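Local coordinates for toll-receptor-related 2 (Hydra vulgaris, PDB 4W8H), which is a Toll-related membrane receptor whose TIR domain, the part described here, probably relays signals by associating with other TIR domains, at residues Cys95-Pro98 with Tyr99-His103; Phe25-Arg29 with Ala30-Thr34; Trp18-Asn21 with Thr22-Lys26. All coordinates share one frame; numbering follows the deposited sequence.

Contact 1 of 3, residues Cys95-Pro98 with Tyr99-His103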
loop_
_atom_site.group_PDB
_atom_site.type_symbol
_atom_site.label_atom_id
_atom_site.label_comp_id
_atom_site.label_asym_id
_atom_site.label_seq_id
_atom_site.Cartn_x
_atom_site.Cartn_y
_atom_site.Cartn_z
ATOM N N CYS A 95 -3.486 3.365 15.098
ATOM C CA CYS A 95 -3.156 4.772 14.905
ATOM C C CYS A 95 -4.439 5.569 14.761
ATOM O O CYS A 95 -5.515 5.022 14.543
ATOM C CB CYS A 95 -2.257 4.978 13.688
ATOM S SG CYS A 95 -2.914 4.373 12.151
ATOM N N GLU A 96 -4.303 6.885 14.810
ATOM C CA GLU A 96 -5.398 7.775 14.480
ATOM C C GLU A 96 -5.495 7.858 12.968
ATOM O O GLU A 96 -4.622 8.420 12.321
ATOM C CB GLU A 96 -5.157 9.181 15.035
ATOM C CG GLU A 96 -6.350 10.127 14.809
ATOM C CD GLU A 96 -6.188 11.473 15.486
ATOM O OE1 GLU A 96 -5.352 11.580 16.384
ATOM O OE2 GLU A 96 -6.884 12.442 15.106
ATOM N N VAL A 97 -6.571 7.293 12.433
ATOM C CA VAL A 97 -6.845 7.280 11.010
ATOM C C VAL A 97 -7.540 8.605 10.677
ATOM O O VAL A 97 -8.527 8.976 11.342
ATOM C CB VAL A 97 -7.733 6.064 10.644
ATOM C CG1 VAL A 97 -8.113 6.099 9.197
ATOM C CG2 VAL A 97 -6.999 4.759 10.959
ATOM N N PRO A 98 -7.028 9.340 9.681
ATOM C CA PRO A 98 -7.613 10.648 9.350
ATOM C C PRO A 98 -9.054 10.588 8.910
ATOM O O PRO A 98 -9.532 9.540 8.425
ATOM C CB PRO A 98 -6.703 11.184 8.226
ATOM C CG PRO A 98 -6.032 10.011 7.685
ATOM C CD PRO A 98 -5.894 9.005 8.806
ATOM N N TYR A 99 -9.718 11.733 9.074
ATOM C CA TYR A 99 -11.140 11.808 8.844
ATOM C C TYR A 99 -11.520 11.279 7.461
ATOM O O TYR A 99 -12.568 10.664 7.314
ATOM C CB TYR A 99 -11.634 13.245 9.051
ATOM C CG TYR A 99 -11.248 14.177 7.950
ATOM C CD1 TYR A 99 -9.996 14.767 7.926
ATOM C CD2 TYR A 99 -12.138 14.463 6.915
ATOM C CE1 TYR A 99 -9.636 15.616 6.902
ATOM C CE2 TYR A 99 -11.786 15.295 5.889
ATOM C CZ TYR A 99 -10.531 15.870 5.883
ATOM O OH TYR A 99 -10.192 16.717 4.863
ATOM N N PHE A 100 -10.710 11.548 6.435
ATOM C CA PHE A 100 -11.087 11.182 5.068
ATOM C C PHE A 100 -10.924 9.695 4.794
ATOM O O PHE A 100 -11.406 9.190 3.786
ATOM C CB PHE A 100 -10.340 12.041 4.023
ATOM C CG PHE A 100 -8.848 11.918 4.093
ATOM C CD1 PHE A 100 -8.195 10.911 3.421
ATOM C CD2 PHE A 100 -8.100 12.797 4.869
ATOM C CE1 PHE A 100 -6.818 10.792 3.488
ATOM C CE2 PHE A 100 -6.711 12.675 4.946
ATOM C CZ PHE A 100 -6.076 11.670 4.247
ATOM N N LEU A 101 -10.335 8.967 5.747
ATOM C CA LEU A 101 -10.261 7.511 5.697
ATOM C C LEU A 101 -11.135 6.826 6.733
ATOM O O LEU A 101 -11.155 5.589 6.766
ATOM C CB LEU A 101 -8.829 7.039 5.884
ATOM C CG LEU A 101 -7.851 7.358 4.784
ATOM C CD1 LEU A 101 -6.505 6.724 5.135
ATOM C CD2 LEU A 101 -8.353 6.878 3.422
ATOM N N ASN A 102 -11.901 7.603 7.505
ATOM C CA ASN A 102 -12.638 7.044 8.653
ATOM C C ASN A 102 -13.933 6.340 8.263
ATOM O O ASN A 102 -14.658 5.827 9.127
ATOM C CB ASN A 102 -12.886 8.098 9.758
ATOM C CG ASN A 102 -14.006 9.121 9.419
ATOM O OD1 ASN A 102 -14.653 9.067 8.359
ATOM N ND2 ASN A 102 -14.249 10.048 10.360
ATOM N N HIS A 103 -14.222 6.331 6.974
ATOM C CA HIS A 103 -15.370 5.617 6.448
ATOM C C HIS A 103 -14.981 4.750 5.259
ATOM O O HIS A 103 -15.783 4.498 4.381
ATOM C CB HIS A 103 -16.536 6.573 6.121
ATOM C CG HIS A 103 -16.165 7.750 5.265
ATOM N ND1 HIS A 103 -15.539 8.873 5.764
ATOM C CD2 HIS A 103 -16.390 8.003 3.953
ATOM C CE1 HIS A 103 -15.363 9.752 4.792
ATOM N NE2 HIS A 103 -15.873 9.251 3.683
#
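Pro98 and Phe100 meet in a local turn contact at the surface of the flavodoxin-like TIR fold. The turn lies in the loop between strands 87-91 and 107-108. Residues Tyr99-Leu101 form a short 3-10 turn, and Pro98 leads into it. Pro98 O takes the first bond of the turn, from Leu101 N at 2.9 Å. The next bond runs from Asn102 N to Tyr99 O. The proline ring also packs on the phenyl ring. Pro98 CG stands over a face of the Phe100 ring, 4.2 Å from its centroid, in a CH-pi contact. Pro98 CB comes close to Phe100 CE2, at 3.6 Å. Phe100 CG lies between its own backbone N and carbonyl carbon (chi1 60°), which folds the ring back toward Pro98. The edge of the same ring points at Tyr99. Phe100 CD2 lies above one face of the Tyr99 ring, toward its rim, and Tyr99 CE1 lies in the Phe100 plane. Phe100 and Leu101 also rest on Leu79 of helix 73-82, and this joins the loop to that helix. On Val97 the methyl CG1 does the touching. It meets Leu101 CB at 3.5 Å, and the two side chains cross at about a right angle.

Contact 2 of 3, residues Phe25-Arg29 with Ala30-Thr34. Unlike the reference sequence in segment 25-29: Lys26 (reference Glu), Leu27 (reference Val).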
loop_
_atom_site.group_PDB
_atom_site.type_symbol
_atom_site.label_atom_id
_atom_site.label_comp_id
_atom_site.label_asym_id
_atom_site.label_seq_id
_atom_site.Cartn_x
_atom_site.Cartn_y
_atom_site.Cartn_z
ATOM N N PHE A 25 7.468 -9.779 0.266
ATOM C CA PHE A 25 7.878 -11.169 0.134
ATOM C C PHE A 25 6.703 -12.056 -0.224
ATOM O O PHE A 25 6.801 -12.841 -1.170
ATOM C CB PHE A 25 8.502 -11.604 1.455
ATOM C CG PHE A 25 9.065 -13.003 1.470
ATOM C CD1 PHE A 25 10.191 -13.301 0.741
ATOM C CD2 PHE A 25 8.525 -13.967 2.280
ATOM C CE1 PHE A 25 10.753 -14.579 0.798
ATOM C CE2 PHE A 25 9.082 -15.249 2.332
ATOM C CZ PHE A 25 10.179 -15.532 1.590
ATOM N N LYS A 26 5.606 -11.948 0.504
ATOM C CA LYS A 26 4.453 -12.800 0.239
ATOM C C LYS A 26 3.759 -12.460 -1.064
ATOM O O LYS A 26 3.300 -13.365 -1.788
ATOM C CB LYS A 26 3.503 -12.754 1.404
ATOM C CG LYS A 26 4.008 -13.634 2.548
ATOM C CD LYS A 26 2.989 -13.830 3.613
ATOM C CE LYS A 26 1.720 -14.541 3.147
ATOM N NZ LYS A 26 1.905 -15.814 2.417
ATOM N N LEU A 27 3.650 -11.165 -1.372
ATOM C CA LEU A 27 3.024 -10.778 -2.626
ATOM C C LEU A 27 3.774 -11.358 -3.806
ATOM O O LEU A 27 3.175 -11.950 -4.709
ATOM C CB LEU A 27 2.959 -9.250 -2.725
ATOM C CG LEU A 27 1.936 -8.531 -1.847
ATOM C CD1 LEU A 27 2.284 -7.037 -1.759
ATOM C CD2 LEU A 27 0.517 -8.700 -2.351
ATOM N N GLU A 28 5.095 -11.229 -3.801
ATOM C CA GLU A 28 5.902 -11.672 -4.927
ATOM C C GLU A 28 5.874 -13.196 -5.036
ATOM O O GLU A 28 5.819 -13.751 -6.141
ATOM C CB GLU A 28 7.307 -11.068 -4.844
ATOM C CG GLU A 28 7.276 -9.538 -5.081
ATOM C CD GLU A 28 8.632 -8.918 -5.236
ATOM O OE1 GLU A 28 9.611 -9.392 -4.630
ATOM O OE2 GLU A 28 8.696 -7.921 -5.975
ATOM N N ARG A 29 5.863 -13.876 -3.894
ATOM C CA ARG A 29 5.761 -15.363 -3.935
ATOM C C ARG A 29 4.439 -15.825 -4.542
ATOM O O ARG A 29 4.362 -16.886 -5.155
ATOM C CB ARG A 29 5.952 -15.939 -2.542
ATOM C CG ARG A 29 7.416 -15.933 -2.126
ATOM C CD ARG A 29 7.602 -16.278 -0.673
ATOM N NE ARG A 29 7.196 -17.649 -0.392
ATOM C CZ ARG A 29 8.010 -18.705 -0.402
ATOM N NH1 ARG A 29 9.297 -18.546 -0.669
ATOM N NH2 ARG A 29 7.535 -19.920 -0.130
ATOM N N ALA A 30 3.401 -15.010 -4.341
ATOM C CA ALA A 30 2.055 -15.295 -4.842
ATOM C C ALA A 30 1.887 -14.887 -6.313
ATOM O O ALA A 30 0.778 -14.987 -6.847
ATOM C CB ALA A 30 0.994 -14.584 -3.966
ATOM N N GLY A 31 2.973 -14.447 -6.957
ATOM C CA GLY A 31 2.921 -14.029 -8.334
ATOM C C GLY A 31 2.386 -12.647 -8.600
ATOM O O GLY A 31 2.081 -12.298 -9.743
ATOM N N ILE A 32 2.285 -11.838 -7.551
ATOM C CA ILE A 32 1.776 -10.489 -7.666
ATOM C C ILE A 32 2.950 -9.545 -7.934
ATOM O O ILE A 32 3.919 -9.509 -7.207
ATOM C CB ILE A 32 0.977 -10.112 -6.396
ATOM C CG1 ILE A 32 -0.280 -11.020 -6.321
ATOM C CG2 ILE A 32 0.637 -8.606 -6.394
ATOM C CD1 ILE A 32 -1.012 -10.982 -4.993
ATOM N N LYS A 33 2.824 -8.764 -9.000
ATOM C CA LYS A 33 3.869 -7.860 -9.448
ATOM C C LYS A 33 3.764 -6.573 -8.620
ATOM O O LYS A 33 2.710 -5.921 -8.588
ATOM C CB LYS A 33 3.695 -7.521 -10.929
ATOM C CG LYS A 33 3.695 -8.713 -11.850
ATOM C CD LYS A 33 3.449 -8.298 -13.333
ATOM C CE LYS A 33 2.026 -7.748 -13.579
ATOM N NZ LYS A 33 1.727 -7.373 -15.016
ATOM N N THR A 34 4.838 -6.245 -7.913
ATOM C CA THR A 34 4.835 -5.200 -6.902
ATOM C C THR A 34 5.849 -4.114 -7.199
ATOM O O THR A 34 7.013 -4.405 -7.490
ATOM C CB THR A 34 5.104 -5.868 -5.545
ATOM O OG1 THR A 34 4.188 -6.962 -5.346
ATOM C CG2 THR A 34 4.962 -4.939 -4.405
HETATM O O HOH W 1 7.278 -7.775 -8.267
HETATM O O HOH W 2 5.769 -11.956 -8.588
#
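Gly31 and Ile32 turn back onto Leu27 and Glu28 and close helix 16-29 with a Schellman motif, just before strand 34-35. The backbone bonds come first. Ile32 N reaches Leu27 O at 3.0 Å, and Gly31 N reaches Glu28 O at 3.0 Å. Gly31 has the positive phi (80°) of the motif. Ala30 N still makes the helical bond to Lys26 O. The apolar contact spans the same turn. Leu27 CD2 meets Ile32 CD1 at 3.8 Å, and both side chains also touch Phe123 of helix 115-127. Thr34 brings its hydroxyl to the helix. Its OG1 lies 3.7 Å from Leu27 CB and donates to Ile32 O at 3.2 Å, from above that carbonyl plane. An alanine here has no hydroxyl to give Ile32 O, and would probably leave that oxygen without its side-chain donor and open a gap beside Leu27 CB. The charged group is Glu28. Its CG is anti to the carbonyl carbon (chi1 -69°) and the chain runs on extended, which carries the carboxylate toward Thr34. Glu28 OE2 forms a salt bridge with Arg39. It also accepts a bond from a water at 2.7 Å, and that water accepts from Thr34 N at 2.9 Å.

Contact 3 of 3, residues Trp18-Asn21 with Thr22-Lys26; sequences WVIN and TLVFK. Unlike the reference sequence in segment 22-26: Lys26 (reference Glu).
Trp18 lays one face of its indole under Thr22 and Leu23, one turn further along the same helix. At CB the side chain leaves with CG opposite the backbone N (chi1 -176°). This swings the ring along the helix toward the residues that follow. CG and CD1 lie beneath Thr22 CB. That carbon sits over the five-membered ring, 4.0 Å from its centroid and 17° off the normal, in a CH-pi contact. NE1 meets the methyl of Thr22, with CG2 at 3.6 Å, and CE2 touches the same methyl. At the far side of the indole, CZ3 meets Leu23 CB at 4.0 Å and Leu23 CD2 as closely. Leu23 CB lies over a face of the indole too. Outside the segment the indole stacks on Tyr92 and meets the ring of Trp109 with the planes at about 60°.

The helix belongs to the beta-alpha-beta unit of strand 5-10, helix 16-29 and strand 34-35. It widens here into a pi-type turn. Trp18 O accepts two bonds, from Thr22 N at 2.9 Å and from Leu23 N at 3.0 Å. The second runs nearly straight onto the oxygen. Val24 N then bonds Val19 O at 2.8 Å, an i to i+5 bond, as in a pi-helix. Phe25 N reaches Ile20 O in a weak bond. Val19 and Leu23 touch Ile9 and Val64 of the sheet, while Thr22 and Leu23 touch Trp119 of helix 115-127. Val24 CG2 packs on the carbonyl of Val19, 3.3 Å from its O. Phe25 CB presses on Asn21 O at 3.1 Å.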
loop_
_atom_site.group_PDB
_atom_site.type_symbol
_atom_site.label_atom_id
_atom_site.label_comp_id
_atom_site.label_asym_id
_atom_site.label_seq_id
_atom_site.Cartn_x
_atom_site.Cartn_y
_atom_site.Cartn_z
ATOM N N TRP A 18 8.569 -5.169 8.260
ATOM C CA TRP A 18 7.379 -5.972 7.939
ATOM C C TRP A 18 7.015 -5.772 6.481
ATOM O O TRP A 18 6.688 -6.712 5.767
ATOM C CB TRP A 18 6.208 -5.578 8.836
ATOM C CG TRP A 18 4.982 -6.397 8.648
ATOM C CD1 TRP A 18 4.670 -7.573 9.281
ATOM C CD2 TRP A 18 3.878 -6.079 7.823
ATOM N NE1 TRP A 18 3.445 -8.013 8.877
ATOM C CE2 TRP A 18 2.917 -7.105 8.000
ATOM C CE3 TRP A 18 3.574 -5.010 6.972
ATOM C CZ2 TRP A 18 1.680 -7.105 7.326
ATOM C CZ3 TRP A 18 2.324 -4.993 6.319
ATOM C CH2 TRP A 18 1.407 -6.055 6.484
ATOM N N VAL A 19 7.109 -4.546 5.984
ATOM C CA VAL A 19 6.699 -4.301 4.605
ATOM C C VAL A 19 7.537 -5.074 3.620
ATOM O O VAL A 19 6.988 -5.708 2.714
ATOM C CB VAL A 19 6.656 -2.790 4.289
ATOM C CG1 VAL A 19 6.480 -2.601 2.748
ATOM C CG2 VAL A 19 5.530 -2.137 5.069
ATOM N N ILE A 20 8.858 -5.050 3.767
ATOM C CA ILE A 20 9.690 -5.703 2.783
ATOM C C ILE A 20 9.745 -7.211 3.033
ATOM O O ILE A 20 9.577 -8.020 2.100
ATOM C CB ILE A 20 11.090 -5.115 2.779
ATOM C CG1 ILE A 20 11.035 -3.633 2.390
ATOM C CG2 ILE A 20 11.994 -5.906 1.827
ATOM C CD1 ILE A 20 10.594 -3.384 0.980
ATOM N N ASN A 21 9.978 -7.611 4.285
ATOM C CA ASN A 21 10.218 -9.020 4.551
ATOM C C ASN A 21 8.988 -9.859 4.648
ATOM O O ASN A 21 9.088 -11.088 4.478
ATOM C CB ASN A 21 11.059 -9.177 5.829
ATOM C CG ASN A 21 12.385 -8.494 5.723
ATOM O OD1 ASN A 21 12.713 -7.627 6.525
ATOM N ND2 ASN A 21 13.137 -8.840 4.698
ATOM N N THR A 22 7.843 -9.247 4.957
ATOM C CA THR A 22 6.585 -9.993 5.050
ATOM C C THR A 22 5.655 -9.670 3.898
ATOM O O THR A 22 5.316 -10.555 3.114
ATOM C CB THR A 22 5.920 -9.793 6.429
ATOM O OG1 THR A 22 6.796 -10.267 7.457
ATOM C CG2 THR A 22 4.580 -10.547 6.509
ATOM N N LEU A 23 5.246 -8.411 3.767
ATOM C CA LEU A 23 4.247 -8.080 2.755
ATOM C C LEU A 23 4.756 -8.254 1.333
ATOM O O LEU A 23 4.145 -8.973 0.519
ATOM C CB LEU A 23 3.764 -6.646 3.023
ATOM C CG LEU A 23 2.772 -6.059 2.018
ATOM C CD1 LEU A 23 1.503 -6.823 1.949
ATOM C CD2 LEU A 23 2.527 -4.597 2.311
ATOM N N VAL A 24 5.865 -7.583 0.989
ATOM C CA VAL A 24 6.365 -7.714 -0.385
ATOM C C VAL A 24 6.775 -9.149 -0.679
ATOM O O VAL A 24 6.480 -9.690 -1.736
ATOM C CB VAL A 24 7.553 -6.754 -0.629
ATOM C CG1 VAL A 24 8.253 -7.043 -1.927
ATOM C CG2 VAL A 24 7.094 -5.318 -0.603
ATOM N N PHE A 25 7.468 -9.779 0.266
ATOM C CA PHE A 25 7.878 -11.169 0.134
ATOM C C PHE A 25 6.703 -12.056 -0.224
ATOM O O PHE A 25 6.801 -12.841 -1.170
ATOM C CB PHE A 25 8.502 -11.604 1.455
ATOM C CG PHE A 25 9.065 -13.003 1.470
ATOM C CD1 PHE A 25 10.191 -13.301 0.741
ATOM C CD2 PHE A 25 8.525 -13.967 2.280
ATOM C CE1 PHE A 25 10.753 -14.579 0.798
ATOM C CE2 PHE A 25 9.082 -15.249 2.332
ATOM C CZ PHE A 25 10.179 -15.532 1.590
ATOM N N LYS A 26 5.606 -11.948 0.504
ATOM C CA LYS A 26 4.453 -12.800 0.239
ATOM C C LYS A 26 3.759 -12.460 -1.064
ATOM O O LYS A 26 3.300 -13.365 -1.788
ATOM C CB LYS A 26 3.503 -12.754 1.404
ATOM C CG LYS A 26 4.008 -13.634 2.548
ATOM C CD LYS A 26 2.989 -13.830 3.613
ATOM C CE LYS A 26 1.720 -14.541 3.147
ATOM N NZ LYS A 26 1.905 -15.814 2.417
#

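Overall arrangement
Contacts 3 and 2 follow each other on helix 16-29, and contact 1 comes later in the chain. The first two share Phe25 and Lys26, their centres about 9 Å apart. Contact 3 covers the widened middle of the helix, and contact 2 its end and the run into strand 34-35, at one edge of the parallel sheet. Contact 1 lies on the opposite side of the chain's centre, in the loop before strand 107-108, the other edge strand. Its centre is about 28 Å from that of contact 2 and 24 Å from that of contact 3. Contacts 3 and 2 shape the first beta-alpha-beta unit, contact 1 a surface loop: two regions of one TIR domain.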